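Local coordinates for outer membrane protein (Bartonella henselae, PDB 2FI9), which is of unknown function but belongs to the DUF498/DUF598 family, which also includes a mitochondrial assembly factor of respiratory complex I, at residues A[69-74]-A[118-123]; A[52-57]-A[85-90]; A[16-21]-A[105-110]; A[78-83]-A[98-103]; A[40-45]-A[63-68]. One frame throughout, in Å; residues are numbered along the deposited sequence.

Overall arrangement
Most of these contacts are arranged round the mixed sheet. Contact 1 pairs two of its inner strands, its centre about 7 Å from the centre of the chain. Contact 4 flanks its edge strand 97-101, and contact 5 ties the hairpin turn at its other edge to the end of helix 60-64, their centres 20 Å apart. Contacts 2 and 3 lie on opposite sides of the chain's centre, 21 Å from centre to centre: Pro-54 of contact 2 packs on Ile-74 and Leu-123 of contact 1, while Phe-110 of contact 3 packs on Leu-73 and Ala-122. Contacts 2 and 4 join where Arg-88 NH1 meets Leu-83 O at 2.6 Å, a probable hydrogen bond.

Contact 1. Residues A[69-74]-A[118-123]; sequences IEVLLI and RAVAAL
The carbonyl oxygen of Ala-119 is claimed by two successive backbone amides, of Glu-70 just before strand 71-75 and of Val-71, its first residue: Glu-70 N comes in at 2.9 Å, in the plane of the carbonyl, and Val-71 N reaches the same Ala-119 O at 3.2 Å from a tilted position. This fork opens a parallel pairing of strands 71-75 and 120-124, inner members of the five-stranded mixed sheet, the axes of the segments 71-74 and 120-123 being 24° apart. Ala-119 is the centre of an inverse gamma turn, a sharp bend just before the strand begins.

Beyond the fork the ladder becomes regular. Ala-121 N binds Val-71 O, Leu-73 N binds Ala-121 O at 2.9 Å in an almost straight bond (173° at the hydrogen), and Leu-123 N closes the series on Leu-73 O. CA-H...O contacts fill in between these bonds, among them Ala-122 CA to Leu-73 O.

The two faces differ in what they carry. On that of Leu-72 and Ala-121, the small Ala-121 methyl is approached by Ile-69 CG2 at 3.7 Å. Leu-72 comes to it as well: its CG stands opposite the backbone N (chi1 176°), and CD1 swings across the neighbouring strand. Helix 103-115 covers the other face, where Leu-73 and Ala-122 pack on Phe-110. There Val-71 and Val-120 run alongside one another, with Val-71 CG1 3.8 Å from Val-120 CG2. That Val-120 methyl is shared, for Leu-73 CD1 meets Val-120 CG2 from two residues further along, on the same face, also at 3.8 Å.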
# COMPACT_ATOMS: atom_id res chain seq x y z
N ILE A 69 -4.99 11.51 1.78
CA ILE A 69 -3.72 10.78 1.85
C ILE A 69 -2.57 11.76 1.71
O ILE A 69 -2.47 12.45 0.70
CB ILE A 69 -3.63 9.70 0.72
CG1 ILE A 69 -4.78 8.68 0.89
CG2 ILE A 69 -2.27 9.00 0.73
CD1 ILE A 69 -5.01 7.80 -0.32
N GLU A 70 -1.71 11.82 2.73
CA GLU A 70 -0.47 12.62 2.65
C GLU A 70 0.74 11.78 2.28
O GLU A 70 1.68 12.28 1.65
CB GLU A 70 -0.15 13.31 3.98
CG GLU A 70 -1.16 14.37 4.40
CD GLU A 70 -0.53 15.46 5.23
OE1 GLU A 70 0.50 16.03 4.78
OE2 GLU A 70 -1.05 15.74 6.34
N VAL A 71 0.73 10.52 2.69
CA VAL A 71 1.89 9.65 2.46
C VAL A 71 1.47 8.25 1.99
O VAL A 71 0.53 7.66 2.55
CB VAL A 71 2.87 9.59 3.69
CG1 VAL A 71 2.17 9.16 4.94
CG2 VAL A 71 4.08 8.67 3.43
N LEU A 72 2.11 7.79 0.92
CA LEU A 72 1.91 6.45 0.42
C LEU A 72 3.18 5.60 0.57
O LEU A 72 4.26 5.95 0.05
CB LEU A 72 1.48 6.48 -1.05
CG LEU A 72 1.33 5.10 -1.69
CD1 LEU A 72 0.18 4.29 -1.07
CD2 LEU A 72 1.14 5.24 -3.18
N LEU A 73 3.05 4.48 1.28
CA LEU A 73 4.14 3.52 1.39
C LEU A 73 3.90 2.47 0.33
O LEU A 73 2.76 2.02 0.15
CB LEU A 73 4.18 2.88 2.78
CG LEU A 73 4.17 3.90 3.93
CD1 LEU A 73 3.94 3.21 5.26
CD2 LEU A 73 5.48 4.68 3.93
N ILE A 74 4.95 2.11 -0.41
CA ILE A 74 4.84 1.11 -1.44
C ILE A 74 5.75 -0.07 -1.12
O ILE A 74 6.99 0.06 -1.09
CB ILE A 74 5.15 1.71 -2.83
CG1 ILE A 74 4.18 2.87 -3.10
CG2 ILE A 74 5.02 0.63 -3.91
CD1 ILE A 74 4.63 3.81 -4.19
N ARG A 118 -1.53 9.28 11.27
CA ARG A 118 -1.05 9.99 10.08
C ARG A 118 -1.98 9.63 8.92
O ARG A 118 -2.54 8.53 8.90
CB ARG A 118 0.39 9.59 9.74
CG ARG A 118 1.37 9.52 10.93
CD ARG A 118 1.54 10.85 11.68
NE ARG A 118 1.95 11.91 10.76
CZ ARG A 118 3.20 12.15 10.38
NH1 ARG A 118 3.45 13.13 9.52
NH2 ARG A 118 4.20 11.40 10.83
N ALA A 119 -2.13 10.55 7.96
CA ALA A 119 -2.89 10.27 6.74
C ALA A 119 -2.06 9.37 5.81
O ALA A 119 -1.56 9.81 4.77
CB ALA A 119 -3.30 11.59 6.03
N VAL A 120 -1.92 8.10 6.20
CA VAL A 120 -1.05 7.15 5.52
C VAL A 120 -1.85 6.12 4.73
O VAL A 120 -2.95 5.68 5.16
CB VAL A 120 -0.09 6.44 6.54
CG1 VAL A 120 -0.87 5.58 7.51
CG2 VAL A 120 1.03 5.62 5.83
N ALA A 121 -1.30 5.75 3.58
CA ALA A 121 -1.84 4.72 2.71
C ALA A 121 -0.72 3.76 2.42
O ALA A 121 0.45 4.11 2.53
CB ALA A 121 -2.38 5.34 1.40
N ALA A 122 -1.06 2.53 2.03
CA ALA A 122 -0.05 1.55 1.63
C ALA A 122 -0.52 0.75 0.42
O ALA A 122 -1.69 0.39 0.32
CB ALA A 122 0.25 0.61 2.79
N LEU A 123 0.40 0.49 -0.51
CA LEU A 123 0.18 -0.44 -1.58
C LEU A 123 1.13 -1.58 -1.31
O LEU A 123 2.34 -1.36 -1.25
CB LEU A 123 0.50 0.21 -2.92
CG LEU A 123 0.42 -0.68 -4.17
CD1 LEU A 123 -0.91 -1.38 -4.29
CD2 LEU A 123 0.69 0.14 -5.45

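Contact 2. Residues A[52-57]-A[85-90]; sequences PVPTQE and EELRVL
Glu-86 is the first residue of the helical segment to meet the loop, and it does so with its aliphatic part. Its CB lies 3.4 Å from Gln-56 NE2; the chain then bends at chi2 (82°), which carries the carboxylate away from the amide, the two planes staying 25° apart. One position on, Leu-87 makes the broadest contact, and its methyls divide the loop between them. CD2 rests 3.4 Å from Pro-54 O and 3.7 Å from Pro-54 CG, so that it touches the carbonyl and the ring of one proline. CD1 turns to the next stretch of loop and sits 3.8 Å from Gln-56 CG, close also to the backbone N of Gln-56.

Helix 85-93 is the connecting helix of a beta-alpha-beta unit that leads from strand 71-75 to the parallel strand 97-101, and residues 52-57 form the approach to helix 60-64. Pro-54 touches Ile-74 and Leu-123 of the mixed sheet as well, which places the proline between sheet and helix.

A turn further, Leu-90 reaches the extended side chain of Gln-56 and crosses it at roughly a right angle, with Leu-90 CD1 3.7 Å from Gln-56 CG.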
# COMPACT_ATOMS: atom_id res chain seq x y z
N PRO A 52 5.86 -6.94 -8.55
CA PRO A 52 6.13 -6.04 -7.44
C PRO A 52 6.21 -4.54 -7.79
O PRO A 52 6.15 -3.71 -6.88
CB PRO A 52 7.46 -6.54 -6.90
CG PRO A 52 8.10 -7.19 -8.05
CD PRO A 52 7.03 -7.80 -8.85
N VAL A 53 6.32 -4.21 -9.07
CA VAL A 53 6.36 -2.80 -9.48
C VAL A 53 4.94 -2.33 -9.82
O VAL A 53 4.32 -2.88 -10.72
CB VAL A 53 7.25 -2.54 -10.72
CG1 VAL A 53 7.35 -1.04 -10.97
CG2 VAL A 53 8.65 -3.14 -10.58
N PRO A 54 4.43 -1.33 -9.09
CA PRO A 54 3.06 -0.91 -9.31
C PRO A 54 2.87 -0.23 -10.66
O PRO A 54 3.82 0.36 -11.20
CB PRO A 54 2.80 0.09 -8.18
CG PRO A 54 4.10 0.53 -7.72
CD PRO A 54 5.11 -0.53 -8.05
N THR A 55 1.66 -0.34 -11.18
CA THR A 55 1.28 0.32 -12.42
C THR A 55 0.41 1.53 -12.08
O THR A 55 0.04 1.75 -10.92
CB THR A 55 0.48 -0.63 -13.33
OG1 THR A 55 -0.78 -0.92 -12.72
CG2 THR A 55 1.23 -1.93 -13.55
N GLN A 56 0.09 2.33 -13.10
CA GLN A 56 -0.82 3.45 -12.94
C GLN A 56 -2.18 3.01 -12.39
O GLN A 56 -2.70 3.62 -11.45
CB GLN A 56 -0.92 4.24 -14.25
CG GLN A 56 0.46 4.80 -14.66
CD GLN A 56 0.53 5.36 -16.08
OE1 GLN A 56 -0.46 5.85 -16.63
NE2 GLN A 56 1.73 5.30 -16.67
N GLU A 57 -2.73 1.93 -12.93
CA GLU A 57 -3.96 1.32 -12.40
C GLU A 57 -3.85 0.94 -10.92
O GLU A 57 -4.78 1.19 -10.12
CB GLU A 57 -4.29 0.05 -13.16
CG GLU A 57 -5.26 0.23 -14.30
CD GLU A 57 -6.03 -1.06 -14.59
OE1 GLU A 57 -6.68 -1.12 -15.66
OE2 GLU A 57 -5.97 -2.01 -13.77
N GLU A 85 8.95 6.33 -13.25
CA GLU A 85 8.86 7.76 -13.54
C GLU A 85 7.39 8.25 -13.64
O GLU A 85 7.02 9.26 -13.06
CB GLU A 85 9.63 8.05 -14.83
CG GLU A 85 9.62 9.50 -15.31
CD GLU A 85 10.50 9.73 -16.53
OE1 GLU A 85 11.13 8.76 -17.02
OE2 GLU A 85 10.57 10.87 -17.01
N GLU A 86 6.59 7.51 -14.39
CA GLU A 86 5.18 7.81 -14.61
C GLU A 86 4.39 7.93 -13.30
O GLU A 86 3.56 8.83 -13.14
CB GLU A 86 4.56 6.72 -15.49
CG GLU A 86 5.14 6.64 -16.90
CD GLU A 86 6.47 5.85 -17.03
OE1 GLU A 86 7.10 5.44 -16.02
OE2 GLU A 86 6.89 5.65 -18.19
N LEU A 87 4.66 7.03 -12.36
CA LEU A 87 3.99 7.03 -11.07
C LEU A 87 4.49 8.15 -10.16
O LEU A 87 3.72 8.71 -9.39
CB LEU A 87 4.19 5.67 -10.38
CG LEU A 87 3.18 4.59 -10.80
CD1 LEU A 87 3.34 4.10 -12.22
CD2 LEU A 87 3.24 3.41 -9.82
N ARG A 88 5.78 8.45 -10.25
CA ARG A 88 6.36 9.54 -9.46
C ARG A 88 5.69 10.86 -9.82
O ARG A 88 5.31 11.62 -8.92
CB ARG A 88 7.89 9.62 -9.66
CG ARG A 88 8.64 8.38 -9.14
CD ARG A 88 10.14 8.58 -9.04
NE ARG A 88 10.74 9.11 -10.25
CZ ARG A 88 11.43 8.39 -11.14
NH1 ARG A 88 11.62 7.08 -10.96
NH2 ARG A 88 11.96 8.98 -12.22
N VAL A 89 5.51 11.11 -11.12
CA VAL A 89 4.77 12.27 -11.63
C VAL A 89 3.32 12.34 -11.11
O VAL A 89 2.91 13.36 -10.56
CB VAL A 89 4.80 12.33 -13.18
CG1 VAL A 89 3.97 13.49 -13.72
CG2 VAL A 89 6.24 12.47 -13.65
N LEU A 90 2.56 11.27 -11.32
CA LEU A 90 1.15 11.23 -10.87
C LEU A 90 1.01 11.51 -9.37
O LEU A 90 0.15 12.30 -8.95
CB LEU A 90 0.53 9.88 -11.21
CG LEU A 90 0.34 9.55 -12.70
CD1 LEU A 90 0.19 8.05 -12.87
CD2 LEU A 90 -0.85 10.29 -13.27

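Contact 3. Residues A[16-21]-A[105-110]; sequences APIDAY and AAVRTF
Apolar packing turns on Val-107, whose two methyls serve different partners in the segment 16-21. CG1 stands opposite the backbone N (chi1 165°) and lies 3.9 Å from Ile-18 CB, and nearer still to the carbonyl oxygen of Ile-18; CG2 is turned to the tyrosine, 4.1 Å from Tyr-21 CD2. The Ile-18 and Val-107 side chains cross at about a right angle. Ile-18 CG1 also approaches Phe-110, at 4.2 Å from its CD2.

One contact joins a ring to a carbonyl. Ala-16 O lies in the plane of the Phe-110 ring, at its edge, 3.4 Å from CE2, where the slightly positive ring hydrogens probably suit it.

Strand 18-22 is an outer strand of a small antiparallel sheet, distorted by a classic beta bulge in which Asp-19 and Ala-20 both face Arg-27. The segment 105-110 of helix 103-115 runs nearly antiparallel to residues 18-21 and turns Phe-110 to Val-120 of the mixed sheet, so the helix touches both sheets, while Ile-18 also reaches Cys-39 directly.

Hydrogen bonding is sparser. On the surface Arg-108 NH1 gives a weak bond to Tyr-21 OH, 3.1 Å long and bent to 127° at the hydrogen. The hydroxyl arrives near the guanidinium plane, at its edge, while the tyrosine ring is steeply inclined to that plane. The backbone N of Ile-18 is bonded to Asn-111 OD1 of the same helix.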
# COMPACT_ATOMS: atom_id res chain seq x y z
N ALA A 16 -6.68 -0.74 8.87
CA ALA A 16 -6.46 -1.52 10.10
C ALA A 16 -4.99 -1.89 10.13
O ALA A 16 -4.37 -1.96 9.08
CB ALA A 16 -7.31 -2.78 10.09
N PRO A 17 -4.41 -2.15 11.32
CA PRO A 17 -3.04 -2.67 11.26
C PRO A 17 -3.00 -3.97 10.45
O PRO A 17 -3.97 -4.75 10.47
CB PRO A 17 -2.69 -2.96 12.72
CG PRO A 17 -3.70 -2.22 13.54
CD PRO A 17 -4.90 -1.96 12.69
N ILE A 18 -1.91 -4.18 9.73
CA ILE A 18 -1.69 -5.43 9.01
C ILE A 18 -0.92 -6.35 9.97
O ILE A 18 0.24 -6.08 10.30
CB ILE A 18 -0.90 -5.21 7.68
CG1 ILE A 18 -1.62 -4.21 6.76
CG2 ILE A 18 -0.63 -6.53 6.95
CD1 ILE A 18 -3.10 -4.43 6.57
N ASP A 19 -1.60 -7.41 10.41
CA ASP A 19 -1.07 -8.30 11.45
C ASP A 19 -0.06 -9.33 10.97
O ASP A 19 0.67 -9.90 11.78
CB ASP A 19 -2.23 -8.98 12.20
CG ASP A 19 -3.17 -7.97 12.83
OD1 ASP A 19 -2.68 -6.94 13.33
OD2 ASP A 19 -4.39 -8.20 12.82
N ALA A 20 -0.02 -9.59 9.66
CA ALA A 20 0.91 -10.56 9.09
C ALA A 20 1.03 -10.37 7.59
O ALA A 20 0.13 -9.82 6.95
CB ALA A 20 0.46 -11.98 9.40
N TYR A 21 2.17 -10.80 7.05
CA TYR A 21 2.40 -10.88 5.61
C TYR A 21 3.15 -12.19 5.38
O TYR A 21 3.56 -12.87 6.33
CB TYR A 21 3.19 -9.67 5.10
CG TYR A 21 4.58 -9.53 5.70
CD1 TYR A 21 5.69 -10.02 5.03
CD2 TYR A 21 4.77 -8.93 6.95
CE1 TYR A 21 6.98 -9.91 5.58
CE2 TYR A 21 6.05 -8.82 7.50
CZ TYR A 21 7.13 -9.31 6.82
OH TYR A 21 8.40 -9.20 7.35
N ALA A 105 8.92 -4.24 5.28
CA ALA A 105 9.22 -2.90 5.79
C ALA A 105 8.00 -2.01 5.66
O ALA A 105 7.71 -1.24 6.56
CB ALA A 105 10.41 -2.29 5.05
N ALA A 106 7.30 -2.10 4.53
CA ALA A 106 6.13 -1.24 4.32
C ALA A 106 5.03 -1.57 5.35
O ALA A 106 4.39 -0.66 5.91
CB ALA A 106 5.63 -1.38 2.90
N VAL A 107 4.81 -2.86 5.59
CA VAL A 107 3.82 -3.27 6.60
C VAL A 107 4.15 -2.65 7.96
O VAL A 107 3.27 -2.05 8.61
CB VAL A 107 3.73 -4.83 6.75
CG1 VAL A 107 2.98 -5.23 8.05
CG2 VAL A 107 3.10 -5.46 5.50
N ARG A 108 5.41 -2.79 8.39
CA ARG A 108 5.81 -2.35 9.72
C ARG A 108 5.70 -0.85 9.85
O ARG A 108 5.23 -0.36 10.88
CB ARG A 108 7.23 -2.81 10.03
CG ARG A 108 7.33 -4.31 10.26
CD ARG A 108 8.73 -4.72 10.66
NE ARG A 108 9.71 -4.55 9.57
CZ ARG A 108 10.04 -5.50 8.69
NH1 ARG A 108 9.46 -6.70 8.75
NH2 ARG A 108 10.94 -5.25 7.76
N THR A 109 6.07 -0.13 8.79
CA THR A 109 6.02 1.33 8.73
C THR A 109 4.59 1.82 8.65
O THR A 109 4.24 2.79 9.34
CB THR A 109 6.82 1.91 7.52
OG1 THR A 109 8.17 1.43 7.54
CG2 THR A 109 6.85 3.42 7.58
N PHE A 110 3.77 1.19 7.81
CA PHE A 110 2.33 1.48 7.76
C PHE A 110 1.68 1.38 9.14
O PHE A 110 0.94 2.27 9.55
CB PHE A 110 1.60 0.56 6.79
CG PHE A 110 0.11 0.77 6.78
CD1 PHE A 110 -0.44 1.89 6.14
CD2 PHE A 110 -0.75 -0.13 7.43
CE1 PHE A 110 -1.82 2.10 6.13
CE2 PHE A 110 -2.16 0.08 7.42
CZ PHE A 110 -2.69 1.19 6.77

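Contact 4. Residues A[78-83]-A[98-103]; sequences VELLRL and SDTMST
Thr-100 OG1 gives its proton to Leu-81 O over 2.8 Å, the direct polar tie between the loop 78-83 and the strand. The donor stands tilted from the plane of that carbonyl by 31°, and the threonine is turned with OG1 between its own N and carbonyl carbon (chi1 61°), which directs the hydroxyl at the loop. Strand 97-101 is an outermost strand of the mixed sheet and closes a beta-alpha-beta unit that starts with strand 71-75; the loop 78-83 is the link from that first strand to helix 85-93, and it passes the closing strand in nearly the opposite direction. Leu-81 is held at its other polar atom too, since its N is hydrogen-bonded to Thr-76 OG1, which also bonds Glu-79 O.

Leucines on both sides of the bond do the apolar work. Leu-80 lies across Thr-100 at about a right angle: CG is 3.7 Å from Met-101 CA, CD1 equally near Thr-100 O, and CD2 faces the hydroxyl. Leu-83 takes the other end, where its CB is 4.0 Å from Thr-100 CG2. Leu-83 also packs on Ile-74 and Leu-91, so that it links the edge strand to its neighbour in the sheet and to helix 85-93.

Ser-102 follows the strand and is the N-cap of helix 103-115, its OG bonded to Ala-105 N. Val-78 O approaches Ser-102 CB at 4.0 Å. At the far end of the contact, Leu-83 CD2 comes to 3.7 Å from Ser-98 OG.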
# COMPACT_ATOMS: atom_id res chain seq x y z
N VAL A 78 10.04 -8.64 -2.00
CA VAL A 78 11.19 -8.99 -1.16
C VAL A 78 12.34 -8.01 -1.27
O VAL A 78 13.16 -7.91 -0.36
CB VAL A 78 11.71 -10.46 -1.39
CG1 VAL A 78 10.67 -11.45 -0.96
CG2 VAL A 78 12.13 -10.70 -2.84
N GLU A 79 12.41 -7.29 -2.39
CA GLU A 79 13.49 -6.33 -2.61
C GLU A 79 12.90 -4.95 -2.79
O GLU A 79 11.79 -4.81 -3.32
CB GLU A 79 14.29 -6.70 -3.86
CG GLU A 79 15.12 -7.96 -3.74
CD GLU A 79 16.24 -7.83 -2.73
OE1 GLU A 79 17.04 -6.87 -2.86
OE2 GLU A 79 16.32 -8.69 -1.82
N LEU A 80 13.64 -3.93 -2.36
CA LEU A 80 13.22 -2.55 -2.58
C LEU A 80 13.45 -2.20 -4.06
O LEU A 80 14.56 -2.34 -4.58
CB LEU A 80 14.00 -1.61 -1.65
CG LEU A 80 13.71 -0.10 -1.62
CD1 LEU A 80 14.33 0.50 -0.37
CD2 LEU A 80 14.23 0.64 -2.87
N LEU A 81 12.39 -1.77 -4.73
CA LEU A 81 12.44 -1.41 -6.15
C LEU A 81 12.08 0.06 -6.36
O LEU A 81 11.32 0.62 -5.58
CB LEU A 81 11.46 -2.27 -6.95
CG LEU A 81 11.59 -3.78 -6.82
CD1 LEU A 81 10.60 -4.49 -7.75
CD2 LEU A 81 13.03 -4.24 -7.10
N ARG A 82 12.64 0.67 -7.40
CA ARG A 82 12.37 2.07 -7.73
C ARG A 82 10.96 2.29 -8.22
O ARG A 82 10.39 1.45 -8.90
CB ARG A 82 13.34 2.55 -8.82
CG ARG A 82 14.79 2.57 -8.38
CD ARG A 82 15.12 3.67 -7.35
NE ARG A 82 14.33 4.90 -7.53
CZ ARG A 82 14.44 5.74 -8.56
NH1 ARG A 82 15.30 5.51 -9.54
NH2 ARG A 82 13.66 6.82 -8.59
N LEU A 83 10.40 3.43 -7.85
CA LEU A 83 9.09 3.83 -8.33
C LEU A 83 9.27 4.34 -9.76
O LEU A 83 10.14 5.18 -10.00
CB LEU A 83 8.54 4.92 -7.43
CG LEU A 83 7.09 5.33 -7.63
CD1 LEU A 83 6.18 4.12 -7.45
CD2 LEU A 83 6.75 6.43 -6.63
N SER A 98 5.68 9.85 -1.21
CA SER A 98 5.68 8.40 -1.32
C SER A 98 7.06 7.80 -1.33
O SER A 98 8.05 8.46 -1.66
CB SER A 98 4.89 7.95 -2.56
OG SER A 98 5.52 8.38 -3.76
N ASP A 99 7.14 6.53 -0.95
CA ASP A 99 8.42 5.87 -0.94
C ASP A 99 8.26 4.37 -1.05
O ASP A 99 7.23 3.82 -0.66
CB ASP A 99 9.21 6.25 0.30
CG ASP A 99 10.70 6.13 0.09
OD1 ASP A 99 11.17 5.98 -1.08
OD2 ASP A 99 11.41 6.19 1.11
N THR A 100 9.27 3.72 -1.61
CA THR A 100 9.25 2.29 -1.76
C THR A 100 10.20 1.65 -0.73
O THR A 100 11.13 2.30 -0.24
CB THR A 100 9.69 1.89 -3.17
OG1 THR A 100 11.01 2.36 -3.38
CG2 THR A 100 8.77 2.54 -4.25
N MET A 101 9.96 0.38 -0.45
CA MET A 101 10.74 -0.45 0.52
C MET A 101 10.14 -1.85 0.34
O MET A 101 9.08 -2.00 -0.31
CB MET A 101 10.50 0.03 1.98
CG MET A 101 8.98 0.18 2.38
SD MET A 101 8.52 1.33 3.73
CE MET A 101 8.78 2.91 2.90
N SER A 102 10.79 -2.87 0.87
CA SER A 102 10.23 -4.21 0.84
C SER A 102 8.82 -4.26 1.43
O SER A 102 8.40 -3.35 2.19
CB SER A 102 11.13 -5.16 1.62
OG SER A 102 11.03 -4.86 3.00
N THR A 103 8.06 -5.29 1.07
CA THR A 103 6.70 -5.45 1.60
C THR A 103 6.72 -5.54 3.12
O THR A 103 5.89 -4.92 3.79
CB THR A 103 5.96 -6.63 0.94
OG1 THR A 103 5.66 -6.28 -0.41
CG2 THR A 103 4.61 -6.97 1.68

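Contact 5. Residues A[40-45]-A[63-68]; sequences IPSGIY and LEESDQ
The carboxylate of Glu-65 is the flat group on which the contact is built, and Ser-42 meets it with both backbone and side chain. Ser-42 N donates to Glu-65 OE1 at 3.2 Å, where it meets the syn lone pair of that oxygen, the one on the side of the other oxygen. Ser-42 OG points to Glu-65 OE2, but the 2.3 Å modelled between them is too short to be trusted as a length. Over the same carboxylate leans Ile-40, whose CD1 is 3.5 Å from Glu-65 CD. A second flat group, the Tyr-45 ring, has Ser-42 OG in its plane, at the edge: Tyr-45 OH donates to Ser-42 OG at 2.7 Å, so the serine hydroxyl probably stands between tyrosine and glutamate. The Tyr-45 ring has a cation-pi partner in Arg-61.

The first segment holds the tight turn of a beta hairpin. A type I turn from Ile-40 to Gly-43 joins strands 36-40 and 43-47, with Ile-40 and Gly-43 bonded to each other through both N and O. Glu-65, just past the end of helix 60-64, stretches its chain out (chi2 -166°) to reach the turn, where its probably negative charge meets the donors.

The Pro-41 ring and the Glu-65 chain run past one another, head against tail, with Pro-41 CD 3.6 Å from Glu-65 OE1. Toward Gln-68, Pro-41 CG comes to 3.6 Å from Gln-68 O and 3.9 Å from Gln-68 CB.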
# COMPACT_ATOMS: atom_id res chain seq x y z
N ILE A 40 -6.26 2.22 2.11
CA ILE A 40 -6.51 3.65 1.97
C ILE A 40 -7.64 4.05 2.95
O ILE A 40 -8.26 3.17 3.55
CB ILE A 40 -6.82 4.01 0.49
CG1 ILE A 40 -7.97 3.12 -0.03
CG2 ILE A 40 -5.58 3.80 -0.35
CD1 ILE A 40 -8.40 3.44 -1.47
N PRO A 41 -7.85 5.35 3.18
CA PRO A 41 -8.90 5.70 4.16
C PRO A 41 -10.25 5.02 3.96
O PRO A 41 -10.95 4.74 4.96
CB PRO A 41 -9.00 7.22 4.03
CG PRO A 41 -7.60 7.61 3.71
CD PRO A 41 -7.15 6.56 2.70
N SER A 42 -10.64 4.74 2.71
CA SER A 42 -11.96 4.12 2.43
C SER A 42 -11.97 2.59 2.63
O SER A 42 -13.03 1.96 2.56
CB SER A 42 -12.44 4.45 1.02
OG SER A 42 -11.62 3.80 0.05
N GLY A 43 -10.80 2.00 2.84
CA GLY A 43 -10.73 0.58 3.17
C GLY A 43 -9.51 -0.14 2.67
O GLY A 43 -8.56 0.47 2.18
N ILE A 44 -9.55 -1.46 2.80
CA ILE A 44 -8.51 -2.34 2.29
C ILE A 44 -9.12 -3.10 1.12
O ILE A 44 -10.14 -3.78 1.29
CB ILE A 44 -8.05 -3.34 3.38
CG1 ILE A 44 -7.58 -2.57 4.62
CG2 ILE A 44 -6.93 -4.26 2.84
CD1 ILE A 44 -7.19 -3.43 5.82
N TYR A 45 -8.50 -2.98 -0.06
CA TYR A 45 -9.01 -3.59 -1.28
C TYR A 45 -7.97 -4.54 -1.87
O TYR A 45 -6.77 -4.25 -1.82
CB TYR A 45 -9.28 -2.52 -2.34
CG TYR A 45 -10.24 -1.43 -1.93
CD1 TYR A 45 -11.56 -1.46 -2.35
CD2 TYR A 45 -9.81 -0.36 -1.15
CE1 TYR A 45 -12.45 -0.45 -1.99
CE2 TYR A 45 -10.69 0.65 -0.78
CZ TYR A 45 -12.01 0.60 -1.22
OH TYR A 45 -12.89 1.59 -0.85
N LEU A 63 -4.77 7.85 -5.93
CA LEU A 63 -4.88 9.15 -6.58
C LEU A 63 -6.28 9.72 -6.33
O LEU A 63 -6.44 10.90 -6.00
CB LEU A 63 -4.58 9.02 -8.08
CG LEU A 63 -3.13 8.58 -8.40
CD1 LEU A 63 -2.95 8.37 -9.89
CD2 LEU A 63 -2.09 9.58 -7.88
N GLU A 64 -7.29 8.87 -6.46
CA GLU A 64 -8.68 9.30 -6.34
C GLU A 64 -9.04 9.78 -4.93
O GLU A 64 -9.95 10.60 -4.76
CB GLU A 64 -9.61 8.17 -6.78
CG GLU A 64 -9.54 7.86 -8.30
CD GLU A 64 -10.13 6.49 -8.67
OE1 GLU A 64 -10.86 5.91 -7.84
OE2 GLU A 64 -9.87 5.99 -9.79
N GLU A 65 -8.34 9.27 -3.93
CA GLU A 65 -8.59 9.63 -2.53
C GLU A 65 -7.48 10.52 -1.98
O GLU A 65 -7.27 10.60 -0.76
CB GLU A 65 -8.71 8.36 -1.68
CG GLU A 65 -9.89 7.51 -2.05
CD GLU A 65 -10.20 6.44 -1.00
OE1 GLU A 65 -9.79 6.56 0.18
OE2 GLU A 65 -10.88 5.47 -1.39
N SER A 66 -6.80 11.23 -2.87
CA SER A 66 -5.58 11.97 -2.50
C SER A 66 -5.85 13.11 -1.51
O SER A 66 -4.97 13.50 -0.76
CB SER A 66 -4.87 12.50 -3.75
OG SER A 66 -5.68 13.43 -4.44
N ASP A 67 -7.09 13.60 -1.48
CA ASP A 67 -7.45 14.62 -0.50
C ASP A 67 -7.28 14.12 0.94
O ASP A 67 -7.12 14.93 1.85
CB ASP A 67 -8.87 15.15 -0.73
CG ASP A 67 -8.92 16.36 -1.68
OD1 ASP A 67 -7.87 16.99 -1.94
OD2 ASP A 67 -10.04 16.70 -2.15
N GLN A 68 -7.30 12.80 1.14
CA GLN A 68 -7.21 12.21 2.49
C GLN A 68 -5.92 11.42 2.72
O GLN A 68 -5.78 10.73 3.73
CB GLN A 68 -8.41 11.31 2.78
CG GLN A 68 -9.71 12.04 3.16
CD GLN A 68 -10.64 12.27 1.97
OE1 GLN A 68 -11.66 12.97 2.09
NE2 GLN A 68 -10.30 11.68 0.82